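Local structure of peptide ABC transporter, peptide-binding protein (Thermus thermophilus, 2D5W) at residues I452-A455 and S456-K459; V118-P121 and D122-E125; E183-N186 and E187-N191. The protein binds oligopeptides, here a pentapeptide, and probably serves as the peptide-binding component of an ABC transport system. All coordinates share one frame; numbering follows the deposited sequence.

Along the chain, contact 2 (118-121 with 122-125) comes first, then contact 3 (183-186 with 187-191) and last contact 1 (452-455 with 456-459). Contact 2 joins the loop after helix 101-112 to helix 121-126, contact 3 lies within helix 182-194, and contact 1 is in the loop between helix 449-452 and strand 463-469. Their centres are about 16 to 19 Å apart. Contact 1 touches both others, through Gln453 on Leu119 and through Arg454, which reaches Asn186 by a weak hydrogen bond; contacts 2 and 3 stay about 7 Å apart at their nearest atoms. The late loop thus packs against two regions that come earlier in the chain, one of which (contact 2) touches the bound peptide.

Contact 1: residues I452-A455 and S456-K459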
ATOM      1  N   ILE A 452       2.244   5.797  11.701  1.00  9.55           N
ATOM      2  CA  ILE A 452       3.134   5.826  10.545  1.00  9.41           C
ATOM      3  C   ILE A 452       3.396   7.207   9.947  1.00  8.97           C
ATOM      4  O   ILE A 452       4.526   7.502   9.551  1.00  9.54           O
ATOM      5  CB  ILE A 452       2.634   4.842   9.438  1.00  9.74           C
ATOM      6  CG1 ILE A 452       3.640   4.785   8.285  1.00 10.28           C
ATOM      7  CG2 ILE A 452       1.265   5.254   8.936  1.00 10.46           C
ATOM      8  CD1 ILE A 452       3.418   3.607   7.347  1.00 13.93           C
ATOM      9  N   GLN A 453       2.374   8.057   9.902  1.00  8.80           N
ATOM     10  CA  GLN A 453       2.518   9.391   9.328  1.00  9.78           C
ATOM     11  C   GLN A 453       2.793  10.493  10.351  1.00  9.27           C
ATOM     12  O   GLN A 453       2.513  11.665  10.100  1.00  9.87           O
ATOM     13  CB  GLN A 453       1.270   9.711   8.484  1.00 10.19           C
ATOM     14  CG  GLN A 453       1.263   8.912   7.171  1.00 11.43           C
ATOM     15  CD  GLN A 453      -0.116   8.637   6.582  1.00 11.36           C
ATOM     16  OE1 GLN A 453      -0.227   7.945   5.568  1.00 16.26           O
ATOM     17  NE2 GLN A 453      -1.160   9.169   7.200  1.00 11.09           N
ATOM     18  N   ARG A 454       3.373  10.122  11.492  1.00  9.61           N
ATOM     19  CA  ARG A 454       3.679  11.096  12.537  1.00  9.41           C
ATOM     20  C   ARG A 454       5.111  11.033  13.077  1.00  9.35           C
ATOM     21  O   ARG A 454       5.360  11.366  14.239  1.00 10.24           O
ATOM     22  CB  ARG A 454       2.674  10.959  13.687  1.00 10.06           C
ATOM     23  CG  ARG A 454       1.226  11.259  13.285  1.00 10.17           C
ATOM     24  CD  ARG A 454       1.009  12.730  12.933  1.00 10.76           C
ATOM     25  NE  ARG A 454      -0.400  13.025  12.666  1.00 12.11           N
ATOM     26  CZ  ARG A 454      -1.032  12.748  11.529  1.00 10.90           C
ATOM     27  NH1 ARG A 454      -2.316  13.050  11.394  1.00 12.61           N
ATOM     28  NH2 ARG A 454      -0.384  12.192  10.514  1.00 11.62           N
ATOM     29  N   ALA A 455       6.055  10.616  12.239  1.00  9.35           N
ATOM     30  CA  ALA A 455       7.451  10.569  12.663  1.00 10.33           C
ATOM     31  C   ALA A 455       7.937  11.992  12.961  1.00 10.36           C
ATOM     32  O   ALA A 455       8.819  12.192  13.799  1.00 11.09           O
ATOM     33  CB  ALA A 455       8.316   9.935  11.575  1.00 10.15           C
ATOM     34  N   SER A 456       7.359  12.981  12.278  1.00 10.99           N
ATOM     35  CA  SER A 456       7.751  14.373  12.489  1.00 12.26           C
ATOM     36  C   SER A 456       7.365  14.837  13.890  1.00 12.98           C
ATOM     37  O   SER A 456       7.865  15.855  14.375  1.00 14.13           O
ATOM     38  CB  SER A 456       7.104  15.283  11.439  1.00 13.11           C
ATOM     39  OG  SER A 456       5.698  15.337  11.596  1.00 14.09           O
ATOM     40  N   GLU A 457       6.469  14.090  14.528  1.00 12.28           N
ATOM     41  CA  GLU A 457       6.023  14.383  15.889  1.00 13.51           C
ATOM     42  C   GLU A 457       6.709  13.401  16.838  1.00 13.20           C
ATOM     43  O   GLU A 457       6.350  13.292  18.010  1.00 14.31           O
ATOM     44  CB  GLU A 457       4.501  14.240  16.001  1.00 14.80           C
ATOM     45  CG  GLU A 457       3.714  15.283  15.220  1.00 18.99           C
ATOM     46  CD  GLU A 457       3.889  16.683  15.775  1.00 21.80           C
ATOM     47  OE1 GLU A 457       3.638  16.879  16.983  1.00 24.40           O
ATOM     48  OE2 GLU A 457       4.270  17.589  15.003  1.00 23.67           O
ATOM     49  N   CYS A 458       7.689  12.682  16.298  1.00 12.22           N
ATOM     50  CA  CYS A 458       8.489  11.705  17.027  1.00 13.39           C
ATOM     51  C   CYS A 458       7.701  10.514  17.596  1.00 12.48           C
ATOM     52  O   CYS A 458       8.059   9.964  18.637  1.00 14.05           O
ATOM     53  CB  CYS A 458       9.287  12.409  18.141  1.00 14.73           C
ATOM     54  SG  CYS A 458       9.898  14.075  17.695  1.00 17.09           S
ATOM     55  N   LYS A 459       6.641  10.104  16.898  1.00 12.75           N
ATOM     56  CA  LYS A 459       5.831   8.965  17.333  1.00 12.66           C
ATOM     57  C   LYS A 459       6.664   7.685  17.294  1.00 12.08           C
ATOM     58  O   LYS A 459       6.534   6.831  18.168  1.00 13.92           O
ATOM     59  CB  LYS A 459       4.577   8.833  16.467  1.00 14.51           C
ATOM     60  CG  LYS A 459       3.461   9.794  16.856  1.00 19.78           C
ATOM     61  CD  LYS A 459       2.908   9.481  18.245  1.00 23.86           C
ATOM     62  CE  LYS A 459       2.292   8.089  18.308  1.00 26.01           C
ATOM     63  NZ  LYS A 459       1.695   7.788  19.642  1.00 27.02           N
TER
HETATM   64  O   HOH W   1       5.712  12.632  10.002  1.00 14.18           O
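Arg454 O is gripped by two backbone donors arriving from opposite faces of its carbonyl plane. Glu457 N stands well above that plane, 3.0 Å from Arg454 O, while Lys459 N comes in at 3.2 Å with a nearly straight N-H...O angle of 165°. Next to it, Cys458 N donates to Ala455 O at 2.8 Å, so three amides in a row close the short 3-10 turn at Ala455-Ser456 in a Schellman motif, with Cys458 in the left-handed conformation. Water 1 accepts from Ser456 N at 2.8 Å. The side chains of Arg454 and Lys459 meet near their roots, Arg454 CB lying 3.5 Å from Lys459 CG. With CG beside the backbone N (chi1 -63°) and the chain bent at chi2, the arginine's guanidinium turns back to the preceding residue, where NH2 donates to Gln453 O at 3.0 Å. That oxygen lies almost in the guanidinium plane, although the donor sits above the carbonyl plane. Tyr498 makes a cation-pi contact with the same arginine. Asn309 binds Ala455 O, and Cys458 SG is joined to Cys314 in a disulfide. The turn is therefore fixed both by its own amides and by a covalent tie to a distant part of the chain, and the buried guanidinium finds a carbonyl oxygen and the Tyr498 ring as partners, which would probably offset the cost of burying its charge.

Contact 2: residues V118-P121 and D122-E125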
ATOM      1  N   VAL A 118      -4.334  14.117   2.451  1.00  8.79           N
ATOM      2  CA  VAL A 118      -4.207  13.168   1.354  1.00  9.41           C
ATOM      3  C   VAL A 118      -2.816  12.545   1.243  1.00  9.22           C
ATOM      4  O   VAL A 118      -1.803  13.161   1.587  1.00  9.62           O
ATOM      5  CB  VAL A 118      -4.575  13.829  -0.003  1.00  9.17           C
ATOM      6  CG1 VAL A 118      -6.036  14.285   0.019  1.00 10.01           C
ATOM      7  CG2 VAL A 118      -3.650  15.013  -0.286  1.00 10.17           C
ATOM      8  N   LEU A 119      -2.789  11.311   0.751  1.00  9.79           N
ATOM      9  CA  LEU A 119      -1.554  10.559   0.559  1.00 10.18           C
ATOM     10  C   LEU A 119      -0.734  11.102  -0.600  1.00 10.09           C
ATOM     11  O   LEU A 119       0.493  11.061  -0.572  1.00 10.21           O
ATOM     12  CB  LEU A 119      -1.876   9.095   0.265  1.00 11.70           C
ATOM     13  CG  LEU A 119      -2.565   8.269   1.346  1.00 12.59           C
ATOM     14  CD1 LEU A 119      -3.135   6.993   0.735  1.00 14.81           C
ATOM     15  CD2 LEU A 119      -1.567   7.948   2.446  1.00 14.63           C
ATOM     16  N   ASN A 120      -1.419  11.588  -1.628  1.00 11.05           N
ATOM     17  CA  ASN A 120      -0.744  12.115  -2.809  1.00 12.84           C
ATOM     18  C   ASN A 120      -1.225  13.512  -3.161  1.00 11.32           C
ATOM     19  O   ASN A 120      -2.109  13.691  -4.001  1.00 11.65           O
ATOM     20  CB  ASN A 120      -0.940  11.174  -4.005  1.00 17.64           C
ATOM     21  CG  ASN A 120      -2.313  10.535  -4.033  1.00 22.85           C
ATOM     22  OD1 ASN A 120      -2.649   9.723  -3.168  1.00 28.39           O
ATOM     23  ND2 ASN A 120      -3.117  10.895  -5.028  1.00 27.60           N
ATOM     24  N   PRO A 121      -0.637  14.528  -2.517  1.00 10.89           N
ATOM     25  CA  PRO A 121      -1.005  15.926  -2.758  1.00 12.01           C
ATOM     26  C   PRO A 121      -0.729  16.377  -4.192  1.00 11.20           C
ATOM     27  O   PRO A 121      -1.331  17.337  -4.667  1.00 11.89           O
ATOM     28  CB  PRO A 121      -0.170  16.693  -1.735  1.00 11.67           C
ATOM     29  CG  PRO A 121       0.057  15.690  -0.650  1.00 19.31           C
ATOM     30  CD  PRO A 121       0.320  14.419  -1.404  1.00 11.37           C
ATOM     31  N   ASP A 122       0.183  15.692  -4.878  1.00 11.58           N
ATOM     32  CA  ASP A 122       0.491  16.041  -6.263  1.00 11.75           C
ATOM     33  C   ASP A 122      -0.723  15.764  -7.144  1.00 11.80           C
ATOM     34  O   ASP A 122      -1.129  16.615  -7.936  1.00 12.38           O
ATOM     35  CB  ASP A 122       1.705  15.244  -6.760  1.00 12.78           C
ATOM     36  CG  ASP A 122       1.900  15.357  -8.264  1.00 13.35           C
ATOM     37  OD1 ASP A 122       1.243  14.600  -9.009  1.00 15.39           O
ATOM     38  OD2 ASP A 122       2.699  16.214  -8.697  1.00 15.71           O
ATOM     39  N   PHE A 123      -1.301  14.573  -7.008  1.00 11.62           N
ATOM     40  CA  PHE A 123      -2.476  14.192  -7.781  1.00 12.64           C
ATOM     41  C   PHE A 123      -3.574  15.227  -7.577  1.00 12.48           C
ATOM     42  O   PHE A 123      -4.171  15.726  -8.534  1.00 13.36           O
ATOM     43  CB  PHE A 123      -2.988  12.821  -7.318  1.00 13.28           C
ATOM     44  CG  PHE A 123      -4.325  12.428  -7.902  1.00 13.75           C
ATOM     45  CD1 PHE A 123      -4.400  11.717  -9.096  1.00 14.82           C
ATOM     46  CD2 PHE A 123      -5.510  12.766  -7.250  1.00 15.68           C
ATOM     47  CE1 PHE A 123      -5.632  11.345  -9.631  1.00 16.41           C
ATOM     48  CE2 PHE A 123      -6.749  12.397  -7.779  1.00 16.12           C
ATOM     49  CZ  PHE A 123      -6.808  11.686  -8.973  1.00 16.26           C
ATOM     50  N   TRP A 124      -3.824  15.558  -6.317  1.00 12.08           N
ATOM     51  CA  TRP A 124      -4.880  16.496  -5.995  1.00 12.72           C
ATOM     52  C   TRP A 124      -4.661  17.929  -6.447  1.00 13.28           C
ATOM     53  O   TRP A 124      -5.583  18.740  -6.423  1.00 14.89           O
ATOM     54  CB  TRP A 124      -5.198  16.401  -4.502  1.00 12.03           C
ATOM     55  CG  TRP A 124      -5.947  15.132  -4.233  1.00 11.54           C
ATOM     56  CD1 TRP A 124      -5.475  13.993  -3.644  1.00 11.80           C
ATOM     57  CD2 TRP A 124      -7.276  14.837  -4.672  1.00 11.71           C
ATOM     58  NE1 TRP A 124      -6.431  13.004  -3.697  1.00 11.96           N
ATOM     59  CE2 TRP A 124      -7.546  13.497  -4.323  1.00 12.16           C
ATOM     60  CE3 TRP A 124      -8.264  15.580  -5.333  1.00 12.50           C
ATOM     61  CZ2 TRP A 124      -8.770  12.880  -4.616  1.00 11.73           C
ATOM     62  CZ3 TRP A 124      -9.477  14.968  -5.625  1.00 13.17           C
ATOM     63  CH2 TRP A 124      -9.719  13.631  -5.265  1.00 13.63           C
ATOM     64  N   GLU A 125      -3.447  18.235  -6.888  1.00 14.22           N
ATOM     65  CA  GLU A 125      -3.152  19.570  -7.386  1.00 15.99           C
ATOM     66  C   GLU A 125      -3.360  19.643  -8.895  1.00 15.49           C
ATOM     67  O   GLU A 125      -3.833  20.655  -9.411  1.00 18.31           O
ATOM     68  CB  GLU A 125      -1.704  19.955  -7.064  1.00 17.68           C
ATOM     69  CG  GLU A 125      -1.460  20.304  -5.611  1.00 23.99           C
ATOM     70  CD  GLU A 125      -2.109  21.616  -5.211  1.00 26.00           C
ATOM     71  OE1 GLU A 125      -2.124  21.927  -4.003  1.00 29.14           O
ATOM     72  OE2 GLU A 125      -2.596  22.341  -6.106  1.00 28.17           O
TER
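The backbone passes from an extended residue, Asn120, through Pro121 into helical turns, and Trp124 N reaches back to Asn120 O in a weak bond of 3.4 Å, straight at 167°. One step on, Glu125 N bonds to Asp122 O at 3.0 Å. Among the side chains, the amide of Asn120 and the ring of Phe123 run side by side in the same direction, their planes 68° apart. Asn120 ND2 lies 3.0 Å from Phe123 CB, obliquely beside the start of the ring. A chi1 of 37°, with CG between backbone N and carbonyl carbon, turns the asparagine amide along Phe123. Trp124 CG lies at the edge of the Phe123 ring, in its plane, and Phe123 CD2 stands over the rim of one indole face. Val118 CG1 meets the indole at Trp124 CD1, 3.7 Å away, and the two side chains cross obliquely. Phe108 packs against Trp124 in an edge-to-face stack. Asp122 directs its carboxylate away from residues 118-121, to Tyr145 and Thr486 and into a salt bridge with Arg126. Leu119 and Asn120 pack on an apolar side chain of the bound peptide, so this loop-to-helix junction, packed on Phe123 and Trp124, lines part of the peptide-binding site.

Contact 3: residues E183-N186 and E187-N191; sequences EKLN and ELYRN
Leu185 and Tyr189, one helical turn apart, lie side by side and point the same way, the leucine's CD1 resting 3.6 Å from Tyr189 CE2. The leucine is brought there by its first torsion, which sets CG anti to the backbone N (chi1 -175°); Tyr189 reaches the same side with CG beside its own backbone N (chi1 -68°). The phenol OH carries on to bond Lys114 O. An alanine in place of Tyr189 would probably leave Lys114 O without its hydroxyl partner and open a gap beside Leu185. Asn186 and Arg190 cross at a slant, with amide and guanidinium planes 29° apart, and Asn186 OD1 lies 3.2 Å from Arg190 CD. Underneath, regular helical bonds tie the turns, such as Arg190 N to Asn186 O at 2.9 Å. On the exposed side, water 2 donates to Lys184 O at 2.8 Å and to Glu187 OE1 at 3.1 Å, clipping that carboxylate to the backbone. The helix thus divides its chemistry: Leu188 packs on Val169, Ala172 and Ala173 of helix 159-173, and the tyrosine side chain touches Ala173 and the loop at Ala113 and Met116, whereas Arg190 sends its charge into a salt bridge with Asp449, at the start of helix 449-452.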
ATOM      1  N   GLU A 183      -3.741  21.174  13.449  1.00 14.42           N
ATOM      2  CA  GLU A 183      -4.144  20.061  14.304  1.00 15.84           C
ATOM      3  C   GLU A 183      -5.660  19.890  14.354  1.00 14.47           C
ATOM      4  O   GLU A 183      -6.179  18.782  14.185  1.00 14.79           O
ATOM      5  CB  GLU A 183      -3.600  20.271  15.717  1.00 18.66           C
ATOM      6  CG  GLU A 183      -2.083  20.227  15.807  1.00 24.77           C
ATOM      7  CD  GLU A 183      -1.517  21.351  16.657  1.00 28.77           C
ATOM      8  OE1 GLU A 183      -2.011  21.554  17.786  1.00 31.90           O
ATOM      9  OE2 GLU A 183      -0.572  22.027  16.197  1.00 31.75           O
ATOM     10  N   LYS A 184      -6.368  20.989  14.585  1.00 14.24           N
ATOM     11  CA  LYS A 184      -7.822  20.959  14.661  1.00 14.71           C
ATOM     12  C   LYS A 184      -8.449  20.602  13.320  1.00 13.56           C
ATOM     13  O   LYS A 184      -9.439  19.872  13.266  1.00 12.80           O
ATOM     14  CB  LYS A 184      -8.350  22.313  15.147  1.00 16.98           C
ATOM     15  CG  LYS A 184      -8.140  22.557  16.640  1.00 20.91           C
ATOM     16  CD  LYS A 184      -6.681  22.390  17.043  1.00 25.92           C
ATOM     17  CE  LYS A 184      -6.511  22.408  18.554  1.00 28.29           C
ATOM     18  NZ  LYS A 184      -5.102  22.126  18.951  1.00 30.06           N
ATOM     19  N   LEU A 185      -7.866  21.108  12.238  1.00 12.40           N
ATOM     20  CA  LEU A 185      -8.383  20.829  10.904  1.00 11.79           C
ATOM     21  C   LEU A 185      -8.225  19.344  10.575  1.00 10.88           C
ATOM     22  O   LEU A 185      -9.126  18.720  10.008  1.00 11.76           O
ATOM     23  CB  LEU A 185      -7.646  21.680   9.871  1.00 12.93           C
ATOM     24  CG  LEU A 185      -8.155  21.593   8.432  1.00 11.59           C
ATOM     25  CD1 LEU A 185      -9.635  21.963   8.362  1.00 13.82           C
ATOM     26  CD2 LEU A 185      -7.334  22.529   7.566  1.00 13.33           C
ATOM     27  N   ASN A 186      -7.078  18.779  10.938  1.00 11.10           N
ATOM     28  CA  ASN A 186      -6.824  17.364  10.696  1.00 10.47           C
ATOM     29  C   ASN A 186      -7.847  16.526  11.462  1.00 10.44           C
ATOM     30  O   ASN A 186      -8.398  15.562  10.931  1.00 10.88           O
ATOM     31  CB  ASN A 186      -5.398  17.007  11.130  1.00 11.06           C
ATOM     32  CG  ASN A 186      -5.083  15.534  10.947  1.00  9.92           C
ATOM     33  OD1 ASN A 186      -5.041  14.774  11.916  1.00 12.40           O
ATOM     34  ND2 ASN A 186      -4.866  15.121   9.703  1.00 10.65           N
ATOM     35  N   GLU A 187      -8.107  16.902  12.709  1.00 11.57           N
ATOM     36  CA  GLU A 187      -9.073  16.183  13.531  1.00 12.75           C
ATOM     37  C   GLU A 187     -10.467  16.248  12.914  1.00 11.41           C
ATOM     38  O   GLU A 187     -11.197  15.255  12.900  1.00 11.16           O
ATOM     39  CB  GLU A 187      -9.105  16.769  14.945  1.00 16.11           C
ATOM     40  CG  GLU A 187     -10.141  16.139  15.862  1.00 23.23           C
ATOM     41  CD  GLU A 187     -10.030  16.633  17.293  1.00 27.08           C
ATOM     42  OE1 GLU A 187     -10.091  17.863  17.508  1.00 30.41           O
ATOM     43  OE2 GLU A 187      -9.882  15.789  18.203  1.00 30.77           O
ATOM     44  N   LEU A 188     -10.834  17.419  12.403  1.00 11.61           N
ATOM     45  CA  LEU A 188     -12.142  17.603  11.789  1.00 11.56           C
ATOM     46  C   LEU A 188     -12.344  16.635  10.630  1.00 11.16           C
ATOM     47  O   LEU A 188     -13.375  15.968  10.536  1.00 10.91           O
ATOM     48  CB  LEU A 188     -12.288  19.038  11.278  1.00 14.29           C
ATOM     49  CG  LEU A 188     -13.647  19.403  10.680  1.00 15.04           C
ATOM     50  CD1 LEU A 188     -14.673  19.567  11.791  1.00 18.08           C
ATOM     51  CD2 LEU A 188     -13.520  20.694   9.894  1.00 17.17           C
ATOM     52  N   TYR A 189     -11.360  16.558   9.744  1.00 11.03           N
ATOM     53  CA  TYR A 189     -11.473  15.670   8.598  1.00 11.24           C
ATOM     54  C   TYR A 189     -11.389  14.194   8.978  1.00 10.43           C
ATOM     55  O   TYR A 189     -12.112  13.375   8.412  1.00 11.59           O
ATOM     56  CB  TYR A 189     -10.419  16.021   7.544  1.00 11.58           C
ATOM     57  CG  TYR A 189     -10.651  17.362   6.876  1.00 12.79           C
ATOM     58  CD1 TYR A 189     -11.937  17.776   6.522  1.00 12.80           C
ATOM     59  CD2 TYR A 189      -9.581  18.198   6.557  1.00 13.19           C
ATOM     60  CE1 TYR A 189     -12.150  18.988   5.865  1.00 14.08           C
ATOM     61  CE2 TYR A 189      -9.784  19.408   5.899  1.00 13.43           C
ATOM     62  CZ  TYR A 189     -11.068  19.796   5.557  1.00 13.97           C
ATOM     63  OH  TYR A 189     -11.272  20.988   4.899  1.00 16.99           O
ATOM     64  N   ARG A 190     -10.529  13.843   9.932  1.00 10.93           N
ATOM     65  CA  ARG A 190     -10.436  12.442  10.348  1.00 10.81           C
ATOM     66  C   ARG A 190     -11.777  11.996  10.919  1.00 11.32           C
ATOM     67  O   ARG A 190     -12.266  10.908  10.608  1.00 11.83           O
ATOM     68  CB  ARG A 190      -9.356  12.237  11.420  1.00 11.77           C
ATOM     69  CG  ARG A 190      -7.931  12.466  10.957  1.00 12.86           C
ATOM     70  CD  ARG A 190      -6.924  12.161  12.066  1.00 11.98           C
ATOM     71  NE  ARG A 190      -6.670  10.729  12.239  1.00 13.12           N
ATOM     72  CZ  ARG A 190      -7.174   9.974  13.211  1.00 12.29           C
ATOM     73  NH1 ARG A 190      -7.982  10.497  14.127  1.00 15.76           N
ATOM     74  NH2 ARG A 190      -6.857   8.687  13.276  1.00 14.35           N
ATOM     75  N   ASN A 191     -12.373  12.841  11.755  1.00 11.46           N
ATOM     76  CA  ASN A 191     -13.650  12.508  12.375  1.00 11.52           C
ATOM     77  C   ASN A 191     -14.759  12.316  11.351  1.00 11.32           C
ATOM     78  O   ASN A 191     -15.671  11.522  11.567  1.00 12.23           O
ATOM     79  CB  ASN A 191     -14.044  13.573  13.405  1.00 13.19           C
ATOM     80  CG  ASN A 191     -13.159  13.541  14.638  1.00 15.55           C
ATOM     81  OD1 ASN A 191     -12.457  12.560  14.885  1.00 17.06           O
ATOM     82  ND2 ASN A 191     -13.200  14.608  15.427  1.00 17.41           N
TER
HETATM   83  O   HOH W   2     -11.300  19.757  15.356  1.00 23.89           O